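Local coordinates for CysQ, sulfite synthesis pathway protein (Bacteroides thetaiotaomicron VPI-5482, PDB 3B8B) that probably removes the 3'-phosphate of adenosine 3',5'-bisphosphate with the aid of magnesium, yielding AMP, as a member of the inositol monophosphatase superfamily, at residues S58-A63 against D108-F113; T100-D105 against I124-N129; Y264-E269 against W283-A288. All blocks are in the same frame, centred on the assembly; numbering follows the deposited sequence.

Contact 1: S58-A63 against D108-F113. With SO4 (sulfate ion), chain F.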
ATOM      1  N   SER A  58      13.081 -14.597  14.078  1.00 35.64           N
ATOM      2  CA  SER A  58      12.547 -13.350  14.577  1.00 33.15           C
ATOM      3  C   SER A  58      11.052 -13.306  14.250  1.00 31.81           C
ATOM      4  O   SER A  58      10.611 -13.866  13.229  1.00 30.03           O
ATOM      5  CB  SER A  58      13.280 -12.127  14.007  1.00 33.58           C
ATOM      6  OG  SER A  58      12.852 -11.776  12.699  1.00 33.94           O
ATOM      7  N   PRO A  59      10.258 -12.684  15.138  1.00 30.52           N
ATOM      8  CA  PRO A  59       8.854 -12.405  14.846  1.00 29.37           C
ATOM      9  C   PRO A  59       8.631 -11.798  13.467  1.00 27.75           C
ATOM     10  O   PRO A  59       7.674 -12.177  12.780  1.00 26.48           O
ATOM     11  CB  PRO A  59       8.472 -11.404  15.935  1.00 29.55           C
ATOM     12  CG  PRO A  59       9.334 -11.764  17.085  1.00 31.32           C
ATOM     13  CD  PRO A  59      10.632 -12.250  16.500  1.00 30.91           C
ATOM     14  N   LEU A  60       9.493 -10.871  13.057  1.00 26.54           N
ATOM     15  CA  LEU A  60       9.336 -10.224  11.772  1.00 26.73           C
ATOM     16  C   LEU A  60       9.488 -11.240  10.629  1.00 25.80           C
ATOM     17  O   LEU A  60       8.675 -11.294   9.716  1.00 25.07           O
ATOM     18  CB  LEU A  60      10.330  -9.081  11.586  1.00 26.80           C
ATOM     19  CG  LEU A  60      10.238  -8.379  10.222  1.00 26.24           C
ATOM     20  CD1 LEU A  60       8.887  -7.634   9.995  1.00 27.94           C
ATOM     21  CD2 LEU A  60      11.423  -7.443  10.018  1.00 28.94           C
ATOM     22  N   THR A  61      10.556 -12.024  10.685  1.00 25.77           N
ATOM     23  CA  THR A  61      10.834 -12.981   9.636  1.00 25.55           C
ATOM     24  C   THR A  61       9.698 -13.983   9.488  1.00 24.62           C
ATOM     25  O   THR A  61       9.236 -14.253   8.366  1.00 25.08           O
ATOM     26  CB  THR A  61      12.192 -13.675   9.917  1.00 25.44           C
ATOM     27  OG1 THR A  61      13.209 -12.667   9.854  1.00 28.22           O
ATOM     28  CG2 THR A  61      12.467 -14.782   8.896  1.00 27.30           C
ATOM     29  N   ILE A  62       9.217 -14.488  10.620  1.00 23.56           N
ATOM     30  CA  ILE A  62       8.148 -15.466  10.640  1.00 23.51           C
ATOM     31  C   ILE A  62       6.842 -14.846  10.124  1.00 22.15           C
ATOM     32  O   ILE A  62       6.163 -15.417   9.279  1.00 22.47           O
ATOM     33  CB  ILE A  62       7.956 -16.064  12.047  1.00 23.81           C
ATOM     34  CG1 ILE A  62       9.222 -16.820  12.497  1.00 26.12           C
ATOM     35  CG2 ILE A  62       6.778 -17.019  12.088  1.00 23.31           C
ATOM     36  CD1 ILE A  62       9.202 -17.197  13.976  1.00 26.38           C
ATOM     37  N   ALA A  63       6.507 -13.653  10.605  1.00 21.24           N
ATOM     38  CA  ALA A  63       5.293 -12.978  10.146  1.00 21.67           C
ATOM     39  C   ALA A  63       5.313 -12.711   8.648  1.00 21.54           C
ATOM     40  O   ALA A  63       4.292 -12.904   7.975  1.00 20.63           O
ATOM     41  CB  ALA A  63       5.104 -11.642  10.913  1.00 20.70           C
ATOM     42  N   ASP A 108       4.917  -4.545   4.998  1.00 20.33           N
ATOM     43  CA  ASP A 108       5.723  -3.320   4.895  1.00 20.52           C
ATOM     44  C   ASP A 108       5.715  -2.568   6.223  1.00 21.47           C
ATOM     45  O   ASP A 108       4.675  -2.428   6.869  1.00 21.54           O
ATOM     46  CB  ASP A 108       5.232  -2.370   3.821  1.00 19.86           C
ATOM     47  CG  ASP A 108       6.173  -1.172   3.642  1.00 21.74           C
ATOM     48  OD1 ASP A 108       7.400  -1.397   3.512  1.00 23.08           O
ATOM     49  OD2 ASP A 108       5.682  -0.043   3.750  1.00 24.59           O
ATOM     50  N   GLY A 109       6.870  -2.028   6.594  1.00 22.23           N
ATOM     51  CA  GLY A 109       6.987  -1.258   7.836  1.00 22.38           C
ATOM     52  C   GLY A 109       7.699  -2.032   8.899  1.00 23.72           C
ATOM     53  O   GLY A 109       7.162  -2.366   9.966  1.00 22.55           O
ATOM     54  N   THR A 110       8.939  -2.383   8.579  1.00 25.61           N
ATOM     55  CA  THR A 110       9.769  -3.169   9.447  1.00 26.55           C
ATOM     56  C   THR A 110       9.891  -2.596  10.857  1.00 25.19           C
ATOM     57  O   THR A 110       9.643  -3.302  11.845  1.00 24.89           O
ATOM     58  CB  THR A 110      11.191  -3.322   8.779  1.00 26.57           C
ATOM     59  OG1 THR A 110      11.022  -4.137   7.619  1.00 33.31           O
ATOM     60  CG2 THR A 110      12.167  -3.928   9.721  1.00 30.76           C
ATOM     61  N   LYS A 111      10.248  -1.324  10.939  1.00 25.26           N
ATOM     62  CA  LYS A 111      10.395  -0.638  12.195  1.00 26.08           C
ATOM     63  C   LYS A 111       9.041  -0.556  12.929  1.00 24.70           C
ATOM     64  O   LYS A 111       8.956  -0.790  14.133  1.00 24.03           O
ATOM     65  CB  LYS A 111      11.012   0.738  11.957  1.00 27.40           C
ATOM     66  CG  LYS A 111      12.486   0.644  11.451  1.00 31.62           C
ATOM     67  CD  LYS A 111      13.045   2.015  11.035  1.00 32.48           C
ATOM     68  CE  LYS A 111      14.516   1.943  10.573  1.00 36.62           C
ATOM     69  NZ  LYS A 111      14.918   3.277  10.000  1.00 39.77           N
ATOM     70  N   GLU A 112       7.970  -0.282  12.185  1.00 23.35           N
ATOM     71  CA  GLU A 112       6.620  -0.216  12.802  1.00 22.50           C
ATOM     72  C   GLU A 112       6.277  -1.519  13.491  1.00 21.71           C
ATOM     73  O   GLU A 112       5.667  -1.562  14.553  1.00 20.88           O
ATOM     74  CB  GLU A 112       5.547   0.105  11.739  1.00 21.28           C
ATOM     75  CG  GLU A 112       5.595   1.525  11.196  1.00 22.25           C
ATOM     76  CD  GLU A 112       5.132   2.578  12.187  1.00 21.82           C
ATOM     77  OE1 GLU A 112       4.266   2.261  13.037  1.00 20.48           O
ATOM     78  OE2 GLU A 112       5.633   3.745  12.114  1.00 23.76           O
ATOM     79  N   PHE A 113       6.686  -2.635  12.876  1.00 21.08           N
ATOM     80  CA  PHE A 113       6.422  -3.926  13.435  1.00 21.70           C
ATOM     81  C   PHE A 113       7.350  -4.259  14.617  1.00 21.47           C
ATOM     82  O   PHE A 113       6.890  -4.584  15.713  1.00 20.52           O
ATOM     83  CB  PHE A 113       6.565  -5.008  12.334  1.00 21.72           C
ATOM     84  CG  PHE A 113       6.205  -6.370  12.788  1.00 21.84           C
ATOM     85  CD1 PHE A 113       4.902  -6.827  12.685  1.00 21.86           C
ATOM     86  CD2 PHE A 113       7.170  -7.219  13.344  1.00 23.16           C
ATOM     87  CE1 PHE A 113       4.558  -8.077  13.112  1.00 22.00           C
ATOM     88  CE2 PHE A 113       6.828  -8.471  13.788  1.00 24.50           C
ATOM     89  CZ  PHE A 113       5.516  -8.912  13.666  1.00 23.07           C
TER
HETATM   90  S   SO4 F 273      14.829   5.524  12.670  1.00 92.44           S
HETATM   91  O1  SO4 F 273      14.804   4.173  13.235  1.00 92.48           O
HETATM   92  O2  SO4 F 273      16.101   6.175  12.978  1.00 92.78           O
HETATM   93  O3  SO4 F 273      14.685   5.442  11.221  1.00 92.06           O
HETATM   94  O4  SO4 F 273      13.743   6.315  13.251  1.00 92.56           O
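Phe113 reaches from the short helix 110-114 to the start of helix 59-75, where Pro59, Leu60 and Ala63 receive its ring. CG, opposite the backbone N (chi1 -175°), carries the ring across to the other helix. Pro59 CB meets the ring edge in its plane, 4.0 Å from Phe113 CE2, and the methyl of Ala63 lies 3.9 Å from Phe113 CZ; a small residue fits there because the end of the ring already reaches it. Leu60 divides its branches: CD1 packs 3.8 Å from Phe113 CD2, while Leu60 CD2 lies 3.6 Å from Thr110 CG2. Proline suits a first turn, where its missing N-H costs no helix bond, after the N-cap Ser58. Gly109 caps the other helix at a phi (105°) where a CB would jam against Asp108 O. Lys111, its chain extended, brings NZ to a sulfate probably left from crystallisation, also held by Lys115 and His197 N; the 2.5 Å from Lys111 NZ to sulfate O3 is doubtfully short. Asp108, Gly109 and Thr110 belong to the predicted substrate site. Leu107 of strand 100-108 lies against Leu60, Ala63 and Phe113, and helix 20-43 adds Ile38 beside Phe113 and Ile41 beside Pro59 and Ala63.

Contact 2: T100-D105 against I124-N129; sequences TLWIVD and IALVQN
Thr100 to Val104 pair antiparallel with Gln128 to Ile124, the strand directions 151° apart, through four backbone bonds; the straightest, at 172°, runs from Val127 N to Leu101 O over 2.8 Å. Between those bonds Trp102 CA approaches Ala125 O at 3.2 Å in a CA-H...O contact. On the face bearing Trp102, Leu126 lays its CD1 methyl over the six-membered ring, 3.6 Å from the centroid and nearly on the normal, a CH-pi contact. The indole turns this way because its CG lies anti to the carbonyl carbon (chi1 -63°), and Ile124 CG2 fills in beside Trp102 CE3 at 3.6 Å. These strands are neighbours in the mixed six-stranded sheet of the inositol monophosphatase fold, and this face is covered by helices 20-43 and 59-75; the buried indole N-H is satisfied by Thr78. The opposite face carries Leu101, Ile103, Ala125 and Val127. There Ile103 CD1 rests 3.6 Å from Val127 CG2, branched residues that suit extended backbone, while the small Ala125 touches Ala250 of helix 246-258. Asp105, further along its strand, is a predicted magnesium ligand. At the other end Gln128 NE2, in one of the two conformers of that side chain, donates to Thr100 OG1 over 2.8 Å, a polar link suited to the more exposed end of this strand pair.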
ATOM      1  N   THR A 100       0.684  -8.481 -17.197  1.00 21.90           N
ATOM      2  CA  THR A 100      -0.168  -8.312 -16.021  1.00 22.06           C
ATOM      3  C   THR A 100       0.381  -9.195 -14.919  1.00 21.40           C
ATOM      4  O   THR A 100       0.679 -10.383 -15.137  1.00 21.11           O
ATOM      5  CB  THR A 100      -1.644  -8.659 -16.279  1.00 22.62           C
ATOM      6  OG1 THR A 100      -2.102  -7.963 -17.443  1.00 24.09           O
ATOM      7  CG2 THR A 100      -2.521  -8.305 -15.064  1.00 22.04           C
ATOM      8  N   LEU A 101       0.573  -8.596 -13.749  1.00 20.11           N
ATOM      9  CA  LEU A 101       1.171  -9.300 -12.625  1.00 19.50           C
ATOM     10  C   LEU A 101       0.729  -8.697 -11.309  1.00 19.57           C
ATOM     11  O   LEU A 101       0.357  -7.521 -11.243  1.00 19.49           O
ATOM     12  CB  LEU A 101       2.702  -9.285 -12.710  1.00 20.00           C
ATOM     13  CG  LEU A 101       3.403  -7.950 -12.412  1.00 20.07           C
ATOM     14  CD1 LEU A 101       4.904  -8.166 -12.108  1.00 22.57           C
ATOM     15  CD2 LEU A 101       3.227  -6.993 -13.573  1.00 21.80           C
ATOM     16  N   TRP A 102       0.789  -9.513 -10.260  1.00 18.57           N
ATOM     17  CA  TRP A 102       0.618  -9.033  -8.905  1.00 18.49           C
ATOM     18  C   TRP A 102       1.975  -8.555  -8.396  1.00 18.86           C
ATOM     19  O   TRP A 102       2.993  -9.212  -8.605  1.00 19.67           O
ATOM     20  CB  TRP A 102       0.136 -10.143  -7.982  1.00 18.41           C
ATOM     21  CG  TRP A 102      -1.205 -10.695  -8.338  1.00 17.34           C
ATOM     22  CD1 TRP A 102      -1.482 -11.889  -8.955  1.00 18.72           C
ATOM     23  CD2 TRP A 102      -2.475 -10.083  -8.068  1.00 16.48           C
ATOM     24  NE1 TRP A 102      -2.842 -12.044  -9.091  1.00 18.87           N
ATOM     25  CE2 TRP A 102      -3.479 -10.950  -8.575  1.00 17.56           C
ATOM     26  CE3 TRP A 102      -2.868  -8.886  -7.447  1.00 17.85           C
ATOM     27  CZ2 TRP A 102      -4.845 -10.661  -8.455  1.00 16.96           C
ATOM     28  CZ3 TRP A 102      -4.235  -8.586  -7.365  1.00 18.49           C
ATOM     29  CH2 TRP A 102      -5.194  -9.471  -7.847  1.00 18.46           C
ATOM     30  N   ILE A 103       1.976  -7.411  -7.720  1.00 18.60           N
ATOM     31  CA  ILE A 103       3.164  -6.893  -7.041  1.00 18.87           C
ATOM     32  C   ILE A 103       2.793  -6.713  -5.570  1.00 18.21           C
ATOM     33  O   ILE A 103       1.866  -5.939  -5.228  1.00 18.90           O
ATOM     34  CB  ILE A 103       3.689  -5.584  -7.655  1.00 19.03           C
ATOM     35  CG1 ILE A 103       3.948  -5.771  -9.150  1.00 20.25           C
ATOM     36  CG2 ILE A 103       5.005  -5.168  -6.945  1.00 19.03           C
ATOM     37  CD1 ILE A 103       4.639  -4.586  -9.836  1.00 20.30           C
ATOM     38  N   VAL A 104       3.507  -7.451  -4.719  1.00 19.33           N
ATOM     39  CA  VAL A 104       3.090  -7.671  -3.322  1.00 19.19           C
ATOM     40  C   VAL A 104       4.192  -7.409  -2.308  1.00 17.87           C
ATOM     41  O   VAL A 104       5.324  -7.835  -2.508  1.00 18.69           O
ATOM     42  CB  VAL A 104       2.651  -9.141  -3.165  1.00 19.88           C
ATOM     43  CG1 VAL A 104       2.363  -9.488  -1.692  1.00 22.82           C
ATOM     44  CG2 VAL A 104       1.417  -9.424  -4.060  1.00 19.54           C
ATOM     45  N   ASP A 105       3.860  -6.698  -1.237  1.00 18.90           N
ATOM     46  CA  ASP A 105       4.688  -6.712  -0.032  1.00 18.56           C
ATOM     47  C   ASP A 105       3.820  -7.224   1.103  1.00 19.00           C
ATOM     48  O   ASP A 105       2.917  -6.529   1.549  1.00 19.56           O
ATOM     49  CB  ASP A 105       5.297  -5.365   0.326  1.00 19.92           C
ATOM     50  CG  ASP A 105       6.308  -5.475   1.476  1.00 21.13           C
ATOM     51  OD1 ASP A 105       6.430  -6.558   2.088  1.00 22.04           O
ATOM     52  OD2 ASP A 105       7.020  -4.457   1.741  1.00 21.30           O
ATOM     53  N   ILE A 124      -1.007  -5.304  -1.730  1.00 17.96           N
ATOM     54  CA  ILE A 124      -1.251  -6.145  -2.934  1.00 18.22           C
ATOM     55  C   ILE A 124      -1.766  -5.270  -4.083  1.00 18.13           C
ATOM     56  O   ILE A 124      -2.774  -4.584  -3.931  1.00 18.74           O
ATOM     57  CB  ILE A 124      -2.236  -7.276  -2.647  1.00 18.35           C
ATOM     58  CG1 ILE A 124      -1.684  -8.215  -1.561  1.00 19.03           C
ATOM     59  CG2 ILE A 124      -2.506  -8.085  -3.949  1.00 18.62           C
ATOM     60  CD1 ILE A 124      -2.725  -9.270  -1.125  1.00 20.30           C
ATOM     61  N   ALA A 125      -1.039  -5.257  -5.202  1.00 18.38           N
ATOM     62  CA  ALA A 125      -1.432  -4.535  -6.391  1.00 17.80           C
ATOM     63  C   ALA A 125      -1.498  -5.472  -7.588  1.00 17.83           C
ATOM     64  O   ALA A 125      -0.637  -6.369  -7.722  1.00 18.27           O
ATOM     65  CB  ALA A 125      -0.405  -3.422  -6.706  1.00 18.77           C
ATOM     66  N   LEU A 126      -2.457  -5.204  -8.461  1.00 18.40           N
ATOM     67  CA  LEU A 126      -2.451  -5.768  -9.820  1.00 18.86           C
ATOM     68  C   LEU A 126      -1.944  -4.658 -10.721  1.00 19.21           C
ATOM     69  O   LEU A 126      -2.502  -3.543 -10.734  1.00 20.13           O
ATOM     70  CB  LEU A 126      -3.835  -6.233 -10.287  1.00 18.66           C
ATOM     71  CG  LEU A 126      -3.797  -7.104 -11.545  1.00 20.23           C
ATOM     72  CD1 LEU A 126      -3.091  -8.432 -11.268  1.00 19.30           C
ATOM     73  CD2 LEU A 126      -5.220  -7.295 -12.065  1.00 20.96           C
ATOM     74  N   VAL A 127      -0.899  -4.988 -11.460  1.00 19.28           N
ATOM     75  CA  VAL A 127      -0.236  -4.072 -12.404  1.00 19.74           C
ATOM     76  C   VAL A 127      -0.466  -4.598 -13.831  1.00 20.06           C
ATOM     77  O   VAL A 127      -0.305  -5.798 -14.085  1.00 19.82           O
ATOM     78  CB  VAL A 127       1.253  -3.964 -12.083  1.00 20.83           C
ATOM     79  CG1 VAL A 127       2.026  -3.270 -13.226  1.00 20.96           C
ATOM     80  CG2 VAL A 127       1.463  -3.217 -10.734  1.00 20.15           C
ATOM     81  N   GLN A 128      -0.893  -3.704 -14.720  1.00 20.08           N
ATOM     82  CA  GLN A 128      -1.104  -4.048 -16.104  0.50 20.66           C
ATOM     83  C   GLN A 128      -0.439  -3.006 -16.981  1.00 19.91           C
ATOM     84  O   GLN A 128      -0.662  -1.802 -16.830  1.00 19.68           O
ATOM     85  CB  GLN A 128      -2.589  -4.147 -16.421  0.50 20.83           C
ATOM     86  CG  GLN A 128      -2.878  -4.810 -17.742  0.50 22.75           C
ATOM     87  CD  GLN A 128      -4.291  -5.339 -17.787  0.50 23.16           C
ATOM     88  OE1 GLN A 128      -5.252  -4.606 -17.503  0.50 27.58           O
ATOM     89  NE2 GLN A 128      -4.430  -6.621 -18.088  0.50 28.02           N
ATOM     90  N   ASN A 129       0.415  -3.485 -17.875  1.00 20.45           N
ATOM     91  CA  ASN A 129       1.225  -2.609 -18.734  1.00 20.82           C
ATOM     92  C   ASN A 129       1.870  -1.472 -17.929  1.00 20.75           C
ATOM     93  O   ASN A 129       1.808  -0.282 -18.287  1.00 20.54           O
ATOM     94  CB  ASN A 129       0.386  -2.102 -19.893  1.00 21.76           C
ATOM     95  CG  ASN A 129      -0.176  -3.237 -20.720  1.00 25.51           C
ATOM     96  OD1 ASN A 129       0.533  -4.199 -21.031  1.00 31.52           O
ATOM     97  ND2 ASN A 129      -1.455  -3.145 -21.066  1.00 30.67           N
TER

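Contact 3: Y264-E269 against W283-A288; sequences YQAGKE and WFIVEA
Tyr264 and Ile285 bind each other twice through the backbone, Tyr264 N to Ile285 O and Ile285 N to Tyr264 O, each 2.9 Å long, making a hydrogen-bonded antiparallel pair. The consecutive strands 261-265 and 280-288 thus form a beta hairpin with a long connection, within the small antiparallel sheet near the C terminus. A third bond, Ala266 N to Trp283 O, is almost straight at 171°, although the donor stands above the carbonyl plane. That same carbonyl also accepts from a water that donates to Ala266 O, so Trp283 O is gripped twice.

Beyond the pair the chain leaves through a type II turn from Gln265 to Lys268, closed by Lys268 N on Gln265 O. Gly267 sits where a positive phi (92°) would press a side chain against the preceding carbonyl. Across the mouth of the turn the extended Lys268 gives NZ to Gln265 OE1 at 2.9 Å.

The Tyr264 ring passes Glu287 at about a right angle, with Glu287 CG near its plane at the edge, 4.0 Å from Tyr264 CD2. A chi1 of 62°, with CG between the backbone N and the carbonyl carbon, turns Glu287 CG to the ring edge. Arg290 gathers the outer groups: it pairs with the Glu287 and Glu269 carboxylates, takes a cation-pi contact with the Tyr264 ring, and offers its backbone N to the tyrosine hydroxyl. An alanine at Tyr264 would keep the backbone pair, but the Arg290 N-H would probably be left without the hydroxyl, its guanidinium without the ring, and Glu287 CG without its neighbour.

Ala266 is small enough to fit against both Ile285 and Trp283, its CB 3.6 Å from Trp283 CB.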
ATOM      1  N   TYR A 264       3.523  10.629  -8.689  1.00 17.65           N
ATOM      2  CA  TYR A 264       4.450  11.095  -9.726  1.00 18.64           C
ATOM      3  C   TYR A 264       5.887  10.736  -9.383  1.00 18.89           C
ATOM      4  O   TYR A 264       6.288  10.771  -8.197  1.00 19.50           O
ATOM      5  CB  TYR A 264       4.357  12.626  -9.877  1.00 19.66           C
ATOM      6  CG  TYR A 264       3.031  13.077 -10.422  1.00 18.47           C
ATOM      7  CD1 TYR A 264       2.744  12.950 -11.776  1.00 21.01           C
ATOM      8  CD2 TYR A 264       2.035  13.587  -9.583  1.00 20.11           C
ATOM      9  CE1 TYR A 264       1.520  13.330 -12.279  1.00 22.49           C
ATOM     10  CE2 TYR A 264       0.805  13.973 -10.088  1.00 19.82           C
ATOM     11  CZ  TYR A 264       0.553  13.850 -11.412  1.00 21.65           C
ATOM     12  OH  TYR A 264      -0.665  14.212 -11.958  1.00 22.95           O
ATOM     13  N   GLN A 265       6.677  10.456 -10.411  1.00 18.45           N
ATOM     14  CA  GLN A 265       8.128  10.503 -10.284  1.00 18.93           C
ATOM     15  C   GLN A 265       8.489  11.959  -9.973  1.00 19.11           C
ATOM     16  O   GLN A 265       8.138  12.874 -10.717  1.00 19.85           O
ATOM     17  CB  GLN A 265       8.798  10.017 -11.559  1.00 19.10           C
ATOM     18  CG  GLN A 265       8.539   8.549 -11.879  1.00 19.35           C
ATOM     19  CD  GLN A 265       9.205   8.145 -13.176  1.00 20.30           C
ATOM     20  OE1 GLN A 265      10.424   8.365 -13.356  1.00 20.63           O
ATOM     21  NE2 GLN A 265       8.426   7.589 -14.115  1.00 19.27           N
ATOM     22  N   ALA A 266       9.164  12.171  -8.862  1.00 19.50           N
ATOM     23  CA  ALA A 266       9.491  13.538  -8.435  1.00 20.82           C
ATOM     24  C   ALA A 266      10.359  14.205  -9.484  1.00 21.24           C
ATOM     25  O   ALA A 266      11.363  13.644  -9.936  1.00 21.54           O
ATOM     26  CB  ALA A 266      10.165  13.539  -7.069  1.00 21.84           C
ATOM     27  N   GLY A 267       9.917  15.379  -9.926  1.00 22.32           N
ATOM     28  CA  GLY A 267      10.616  16.154 -10.944  1.00 22.38           C
ATOM     29  C   GLY A 267      10.169  15.872 -12.352  1.00 23.20           C
ATOM     30  O   GLY A 267      10.662  16.497 -13.290  1.00 23.88           O
ATOM     31  N   LYS A 268       9.265  14.915 -12.520  1.00 22.78           N
ATOM     32  CA  LYS A 268       8.702  14.568 -13.815  1.00 23.76           C
ATOM     33  C   LYS A 268       7.189  14.689 -13.772  1.00 23.48           C
ATOM     34  O   LYS A 268       6.606  14.799 -12.706  1.00 24.11           O
ATOM     35  CB  LYS A 268       9.053  13.130 -14.151  1.00 23.87           C
ATOM     36  CG  LYS A 268      10.517  12.903 -14.383  1.00 25.37           C
ATOM     37  CD  LYS A 268      10.697  11.494 -14.826  1.00 25.77           C
ATOM     38  CE  LYS A 268      12.136  11.085 -14.935  1.00 30.83           C
ATOM     39  NZ  LYS A 268      12.117   9.642 -15.399  1.00 31.57           N
ATOM     40  N   GLU A 269       6.560  14.619 -14.939  1.00 23.57           N
ATOM     41  CA  GLU A 269       5.096  14.539 -15.015  1.00 23.99           C
ATOM     42  C   GLU A 269       4.579  13.112 -15.127  1.00 23.33           C
ATOM     43  O   GLU A 269       3.377  12.895 -15.107  1.00 24.80           O
ATOM     44  CB  GLU A 269       4.602  15.363 -16.205  1.00 26.09           C
ATOM     45  CG  GLU A 269       5.079  16.792 -16.129  1.00 29.31           C
ATOM     46  CD  GLU A 269       4.665  17.506 -14.852  1.00 35.28           C
ATOM     47  OE1 GLU A 269       3.495  17.333 -14.398  1.00 37.24           O
ATOM     48  OE2 GLU A 269       5.537  18.240 -14.296  1.00 36.82           O
ATOM     49  N   TRP A 283      12.540   8.748  -6.545  1.00 18.92           N
ATOM     50  CA  TRP A 283      11.800   9.660  -5.705  1.00 19.16           C
ATOM     51  C   TRP A 283      10.387   9.821  -6.244  1.00 19.19           C
ATOM     52  O   TRP A 283      10.207   9.891  -7.461  1.00 18.80           O
ATOM     53  CB  TRP A 283      12.436  11.028  -5.721  1.00 20.34           C
ATOM     54  CG  TRP A 283      13.786  11.106  -5.089  1.00 20.45           C
ATOM     55  CD1 TRP A 283      14.419  10.146  -4.383  1.00 21.37           C
ATOM     56  CD2 TRP A 283      14.617  12.265  -5.036  1.00 21.14           C
ATOM     57  NE1 TRP A 283      15.631  10.630  -3.906  1.00 21.68           N
ATOM     58  CE2 TRP A 283      15.769  11.928  -4.308  1.00 19.66           C
ATOM     59  CE3 TRP A 283      14.497  13.547  -5.543  1.00 20.68           C
ATOM     60  CZ2 TRP A 283      16.804  12.844  -4.071  1.00 20.83           C
ATOM     61  CZ3 TRP A 283      15.518  14.465  -5.298  1.00 22.44           C
ATOM     62  CH2 TRP A 283      16.658  14.097  -4.589  1.00 20.62           C
ATOM     63  N   PHE A 284       9.410   9.922  -5.344  1.00 18.18           N
ATOM     64  CA  PHE A 284       8.021  10.156  -5.769  1.00 18.76           C
ATOM     65  C   PHE A 284       7.322  11.207  -4.918  1.00 18.99           C
ATOM     66  O   PHE A 284       7.792  11.554  -3.831  1.00 19.63           O
ATOM     67  CB  PHE A 284       7.224   8.840  -5.809  1.00 18.75           C
ATOM     68  CG  PHE A 284       6.992   8.205  -4.471  1.00 17.23           C
ATOM     69  CD1 PHE A 284       5.941   8.623  -3.672  1.00 20.76           C
ATOM     70  CD2 PHE A 284       7.808   7.172  -3.998  1.00 19.10           C
ATOM     71  CE1 PHE A 284       5.703   8.056  -2.462  1.00 20.70           C
ATOM     72  CE2 PHE A 284       7.563   6.597  -2.767  1.00 19.83           C
ATOM     73  CZ  PHE A 284       6.499   7.030  -2.003  1.00 20.51           C
ATOM     74  N   ILE A 285       6.197  11.678  -5.447  1.00 18.92           N
ATOM     75  CA  ILE A 285       5.322  12.649  -4.793  0.50 19.51           C
ATOM     76  C   ILE A 285       3.874  12.250  -5.058  1.00 19.31           C
ATOM     77  O   ILE A 285       3.458  12.142  -6.228  1.00 19.31           O
ATOM     78  CB  ILE A 285       5.492  14.060  -5.360  0.50 19.80           C
ATOM     79  CG1 ILE A 285       6.924  14.564  -5.185  0.50 19.95           C
ATOM     80  CG2 ILE A 285       4.542  15.047  -4.685  0.50 20.15           C
ATOM     81  CD1 ILE A 285       7.180  15.771  -5.997  0.50 21.32           C
ATOM     82  N   VAL A 286       3.108  12.063  -3.990  1.00 18.70           N
ATOM     83  CA  VAL A 286       1.694  11.762  -4.090  1.00 19.23           C
ATOM     84  C   VAL A 286       0.928  13.058  -3.865  1.00 19.49           C
ATOM     85  O   VAL A 286       1.127  13.734  -2.839  1.00 19.64           O
ATOM     86  CB  VAL A 286       1.258  10.732  -3.033  1.00 19.06           C
ATOM     87  CG1 VAL A 286      -0.185  10.225  -3.345  1.00 19.36           C
ATOM     88  CG2 VAL A 286       2.245   9.556  -2.923  1.00 20.12           C
ATOM     89  N   GLU A 287       0.061  13.407  -4.809  1.00 18.95           N
ATOM     90  CA  GLU A 287      -0.709  14.657  -4.724  1.00 20.05           C
ATOM     91  C   GLU A 287      -1.922  14.523  -5.644  1.00 19.72           C
ATOM     92  O   GLU A 287      -2.058  13.542  -6.377  1.00 19.70           O
ATOM     93  CB  GLU A 287       0.181  15.860  -5.108  1.00 20.16           C
ATOM     94  CG  GLU A 287       0.701  15.800  -6.535  1.00 21.09           C
ATOM     95  CD  GLU A 287       1.706  16.922  -6.908  1.00 26.86           C
ATOM     96  OE1 GLU A 287       2.909  16.799  -6.611  1.00 33.30           O
ATOM     97  OE2 GLU A 287       1.279  17.877  -7.554  1.00 31.79           O
ATOM     98  N   ALA A 288      -2.799  15.523  -5.636  1.00 20.35           N
ATOM     99  CA  ALA A 288      -3.918  15.556  -6.564  1.00 20.92           C
ATOM    100  C   ALA A 288      -3.451  15.469  -8.011  1.00 21.06           C
ATOM    101  O   ALA A 288      -2.405  16.024  -8.349  1.00 21.27           O
ATOM    102  CB  ALA A 288      -4.732  16.850  -6.340  1.00 21.74           C
TER
HETATM  103  O   HOH W   1      12.053  10.932  -9.748  1.00 23.92           O

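From the N terminus the chain passes through helix 59-75 before reaching strand 100-108 and helix 110-114. Contact 1 closes the loop between 58-63 and 108-113, tying the start of that long helix to the short one. Contact 2 closes a shorter loop, from 100-105 to 124-129, and crosses contact 1, because 108-113 falls between its own two segments; the central sheet is thereby linked in sequence to the predicted substrate-binding turn. Only after both are closed does contact 3 open, a local closure of strands 261-265 and 280-288 in the C-terminal sheet. Its centre lies about 20 Å from that of contact 2 and about 28 Å from that of contact 1.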